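Glyoxalase family protein (Bacillus cereus, PDB 1ZSW) is of unknown function but binds a zinc ion and belongs to the glyoxalase/bleomycin resistance/dioxygenase superfamily, many of whose members are metal-dependent enzymes. Local coordinates at residues K119-S130 and P139-E147. Sequence-based numbering, arbitrary orientation.
Sequences KERFEKFDVKHS and PALQFEDAE
Phe122 of helix 112-124 sets its CZ over the centre of one face of the Phe143 ring, 3.4 Å above its plane; the ring planes lie 36° apart. A chi1 of 68° places the Phe143 ring on the sheet face it shares with His129, the side against which the helix packs. Beside it, Leu141 CD2 reaches Phe122 CD1 at 3.9 Å. Within 119-130, Val127 CG1 sits over the rim of one Phe122 face. Along the strand edge Ser130 grips Gln142 twice: Ser130 N gives a 2.8 Å bond to Gln142 O, and Ser130 OG accepts from Gln142 N at 2.9 Å. Further along, Glu144 N bonds to Lys128 O, and a water bridges Lys128 N and Glu144 O. His129 is held by ND1, which donates to Val127 O at 2.7 Å nearly in the ring plane, and Phe122 CB sits over the rim of one face of the imidazole. A Schellman motif with Asp126 at positive phi ends the helix and turns the chain back. Leu52 and strand 150-155 also pack against Phe143. This is the helix-to-sheet packing of a βαβββ module of the vicinal oxygen chelate fold, away from the zinc site.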
loop_
_atom_site.group_PDB
_atom_site.type_symbol
_atom_site.label_atom_id
_atom_site.label_comp_id
_atom_site.label_asym_id
_atom_site.label_seq_id
_atom_site.Cartn_x
_atom_site.Cartn_y
_atom_site.Cartn_z
ATOM N N LYS A 119 7.962 9.784 -17.894
ATOM C CA LYS A 119 7.143 10.596 -18.781
ATOM C C LYS A 119 7.171 10.025 -20.199
ATOM O O LYS A 119 6.118 9.847 -20.806
ATOM C CB LYS A 119 7.601 12.068 -18.767
ATOM C CG LYS A 119 6.624 12.988 -19.499
ATOM C CD LYS A 119 6.498 14.331 -18.816
ATOM C CE LYS A 119 5.164 14.991 -19.178
ATOM N NZ LYS A 119 5.025 15.195 -20.651
ATOM N N GLU A 120 8.358 9.724 -20.732
ATOM C CA GLU A 120 8.409 9.134 -22.084
ATOM C C GLU A 120 7.706 7.781 -22.155
ATOM O O GLU A 120 6.953 7.507 -23.096
ATOM C CB GLU A 120 9.839 9.058 -22.637
ATOM C CG GLU A 120 10.001 8.183 -23.905
ATOM C CD GLU A 120 9.161 8.636 -25.101
ATOM O OE1 GLU A 120 9.000 9.861 -25.318
ATOM O OE2 GLU A 120 8.676 7.748 -25.840
ATOM N N ARG A 121 7.920 6.943 -21.140
ATOM C CA ARG A 121 7.279 5.632 -21.114
ATOM C C ARG A 121 5.747 5.714 -21.079
ATOM O O ARG A 121 5.056 4.948 -21.737
ATOM C CB ARG A 121 7.798 4.829 -19.908
ATOM C CG ARG A 121 7.364 3.355 -19.936
ATOM C CD ARG A 121 8.233 2.517 -18.985
ATOM N NE ARG A 121 7.817 1.107 -19.052
ATOM C CZ ARG A 121 8.279 0.235 -19.940
ATOM N NH1 ARG A 121 7.838 -1.020 -19.927
ATOM N NH2 ARG A 121 9.171 0.627 -20.860
ATOM N N PHE A 122 5.225 6.660 -20.300
ATOM C CA PHE A 122 3.798 6.882 -20.225
ATOM C C PHE A 122 3.239 7.361 -21.572
ATOM O O PHE A 122 2.128 6.972 -21.959
ATOM C CB PHE A 122 3.476 7.897 -19.113
ATOM C CG PHE A 122 3.636 7.347 -17.698
ATOM C CD1 PHE A 122 3.774 8.213 -16.619
ATOM C CD2 PHE A 122 3.633 5.968 -17.455
ATOM C CE1 PHE A 122 3.916 7.739 -15.290
ATOM C CE2 PHE A 122 3.775 5.475 -16.139
ATOM C CZ PHE A 122 3.912 6.357 -15.061
ATOM N N GLU A 123 4.004 8.201 -22.271
ATOM C CA GLU A 123 3.612 8.655 -23.610
ATOM C C GLU A 123 3.506 7.431 -24.517
ATOM O O GLU A 123 2.477 7.195 -25.160
ATOM C CB GLU A 123 4.638 9.646 -24.173
ATOM C CG GLU A 123 4.675 11.012 -23.477
ATOM C CD GLU A 123 5.906 11.831 -23.849
ATOM O OE1 GLU A 123 6.627 11.437 -24.792
ATOM O OE2 GLU A 123 6.161 12.857 -23.187
ATOM N N LYS A 124 4.566 6.624 -24.519
ATOM C CA LYS A 124 4.638 5.421 -25.336
ATOM C C LYS A 124 3.466 4.454 -25.097
ATOM O O LYS A 124 2.903 3.885 -26.031
ATOM C CB LYS A 124 5.972 4.710 -25.097
ATOM C CG LYS A 124 6.082 3.321 -25.738
ATOM C CD LYS A 124 5.984 3.372 -27.266
ATOM C CE LYS A 124 7.228 3.990 -27.890
ATOM N NZ LYS A 124 8.470 3.380 -27.329
ATOM N N PHE A 125 3.090 4.277 -23.837
ATOM C CA PHE A 125 2.044 3.338 -23.504
ATOM C C PHE A 125 0.652 3.941 -23.337
ATOM O O PHE A 125 -0.279 3.245 -22.912
ATOM C CB PHE A 125 2.440 2.559 -22.246
ATOM C CG PHE A 125 3.441 1.473 -22.509
ATOM C CD1 PHE A 125 4.795 1.723 -22.353
ATOM C CD2 PHE A 125 3.028 0.208 -22.908
ATOM C CE1 PHE A 125 5.725 0.725 -22.591
ATOM C CE2 PHE A 125 3.952 -0.802 -23.148
ATOM C CZ PHE A 125 5.293 -0.546 -22.986
ATOM N N ASP A 126 0.507 5.218 -23.705
ATOM C CA ASP A 126 -0.769 5.923 -23.617
ATOM C C ASP A 126 -1.374 5.917 -22.211
ATOM O O ASP A 126 -2.595 5.807 -22.033
ATOM C CB ASP A 126 -1.772 5.395 -24.647
ATOM C CG ASP A 126 -1.380 5.747 -26.072
ATOM O OD1 ASP A 126 -0.881 6.879 -26.303
ATOM O OD2 ASP A 126 -1.575 4.886 -26.961
ATOM N N VAL A 127 -0.500 6.055 -21.228
ATOM C CA VAL A 127 -0.915 6.190 -19.849
ATOM C C VAL A 127 -1.258 7.643 -19.578
ATOM O O VAL A 127 -0.466 8.545 -19.890
ATOM C CB VAL A 127 0.237 5.793 -18.892
ATOM C CG1 VAL A 127 -0.218 5.952 -17.427
ATOM C CG2 VAL A 127 0.692 4.347 -19.194
ATOM N N LYS A 128 -2.412 7.861 -18.958
ATOM C CA LYS A 128 -2.785 9.186 -18.465
ATOM C C LYS A 128 -1.770 9.708 -17.461
ATOM O O LYS A 128 -1.450 9.029 -16.480
ATOM C CB LYS A 128 -4.202 9.149 -17.889
ATOM C CG LYS A 128 -4.666 10.470 -17.279
ATOM C CD LYS A 128 -6.174 10.440 -17.042
ATOM C CE LYS A 128 -6.635 11.618 -16.181
ATOM N NZ LYS A 128 -6.650 12.895 -16.925
ATOM N N HIS A 129 -1.227 10.903 -17.690
ATOM C CA HIS A 129 -0.189 11.433 -16.804
ATOM C C HIS A 129 -0.130 12.940 -16.881
ATOM O O HIS A 129 -0.581 13.534 -17.871
ATOM C CB HIS A 129 1.195 10.862 -17.133
ATOM C CG HIS A 129 1.700 11.257 -18.487
ATOM N ND1 HIS A 129 1.206 10.704 -19.640
ATOM C CD2 HIS A 129 2.631 12.159 -18.868
ATOM C CE1 HIS A 129 1.815 11.239 -20.685
ATOM N NE2 HIS A 129 2.689 12.124 -20.245
ATOM N N SER A 130 0.431 13.523 -15.832
ATOM C CA SER A 130 0.541 14.965 -15.649
ATOM C C SER A 130 1.813 15.461 -16.309
ATOM O O SER A 130 2.539 14.697 -16.956
ATOM C CB SER A 130 0.539 15.283 -14.148
ATOM O OG SER A 130 1.792 15.012 -13.504
ATOM N N PRO A 139 9.710 16.459 -6.051
ATOM C CA PRO A 139 9.438 16.438 -7.477
ATOM C C PRO A 139 8.631 15.194 -7.838
ATOM O O PRO A 139 8.879 14.137 -7.288
ATOM C CB PRO A 139 10.843 16.404 -8.126
ATOM C CG PRO A 139 11.791 16.748 -7.043
ATOM C CD PRO A 139 11.145 16.501 -5.729
ATOM N N ALA A 140 7.666 15.342 -8.722
ATOM C CA ALA A 140 6.648 14.311 -8.938
ATOM C C ALA A 140 6.080 14.273 -10.351
ATOM O O ALA A 140 6.147 15.278 -11.106
ATOM C CB ALA A 140 5.506 14.539 -7.930
ATOM N N LEU A 141 5.471 13.134 -10.701
ATOM C CA LEU A 141 4.714 12.988 -11.920
ATOM C C LEU A 141 3.481 12.192 -11.613
ATOM O O LEU A 141 3.591 11.022 -11.215
ATOM C CB LEU A 141 5.552 12.264 -13.004
ATOM C CG LEU A 141 4.995 12.033 -14.404
ATOM C CD1 LEU A 141 4.812 13.344 -15.216
ATOM C CD2 LEU A 141 5.924 11.072 -15.180
ATOM N N GLN A 142 2.325 12.824 -11.737
ATOM C CA GLN A 142 1.064 12.145 -11.466
ATOM C C GLN A 142 0.628 11.292 -12.635
ATOM O O GLN A 142 0.850 11.627 -13.792
ATOM C CB GLN A 142 -0.056 13.151 -11.140
ATOM C CG GLN A 142 0.142 13.884 -9.842
ATOM C CD GLN A 142 -0.907 14.972 -9.643
ATOM O OE1 GLN A 142 -1.945 14.987 -10.306
ATOM N NE2 GLN A 142 -0.629 15.886 -8.737
ATOM N N PHE A 143 0.004 10.152 -12.354
ATOM C CA PHE A 143 -0.563 9.351 -13.434
ATOM C C PHE A 143 -1.755 8.511 -12.937
ATOM O O PHE A 143 -2.044 8.503 -11.742
ATOM C CB PHE A 143 0.523 8.467 -14.097
ATOM C CG PHE A 143 1.062 7.359 -13.208
ATOM C CD1 PHE A 143 0.651 6.060 -13.429
ATOM C CD2 PHE A 143 2.007 7.619 -12.236
ATOM C CE1 PHE A 143 1.179 5.006 -12.657
ATOM C CE2 PHE A 143 2.536 6.577 -11.424
ATOM C CZ PHE A 143 2.115 5.269 -11.667
ATOM N N GLU A 144 -2.485 7.893 -13.849
ATOM C CA GLU A 144 -3.632 7.042 -13.508
ATOM C C GLU A 144 -3.604 5.772 -14.321
ATOM O O GLU A 144 -3.161 5.772 -15.478
ATOM C CB GLU A 144 -4.946 7.759 -13.793
ATOM C CG GLU A 144 -5.144 9.021 -13.042
ATOM C CD GLU A 144 -6.553 9.614 -13.199
ATOM O OE1 GLU A 144 -7.474 8.968 -13.741
ATOM O OE2 GLU A 144 -6.701 10.749 -12.736
ATOM N N ASP A 145 -4.118 4.687 -13.754
ATOM C CA ASP A 145 -4.374 3.526 -14.569
ATOM C C ASP A 145 -5.701 3.668 -15.305
ATOM O O ASP A 145 -6.429 4.669 -15.124
ATOM C CB ASP A 145 -4.201 2.184 -13.806
ATOM C CG ASP A 145 -5.341 1.846 -12.905
ATOM O OD1 ASP A 145 -6.409 2.508 -12.927
ATOM O OD2 ASP A 145 -5.163 0.854 -12.138
ATOM N N ALA A 146 -6.024 2.691 -16.135
ATOM C CA ALA A 146 -7.241 2.754 -16.956
ATOM C C ALA A 146 -8.555 2.713 -16.163
ATOM O O ALA A 146 -9.627 3.029 -16.700
ATOM C CB ALA A 146 -7.223 1.620 -17.983
ATOM N N GLU A 147 -8.469 2.308 -14.888
ATOM C CA GLU A 147 -9.629 2.152 -14.009
ATOM C C GLU A 147 -9.864 3.372 -13.115
ATOM O O GLU A 147 -10.763 3.370 -12.249
ATOM C CB GLU A 147 -9.389 0.921 -13.138
ATOM C CG GLU A 147 -9.185 -0.324 -14.016
ATOM C CD GLU A 147 -9.441 -1.616 -13.291
ATOM O OE1 GLU A 147 -10.521 -2.226 -13.481
ATOM O OE2 GLU A 147 -8.528 -2.015 -12.556
HETATM O O HOH W 1 -3.960 5.507 -18.045
#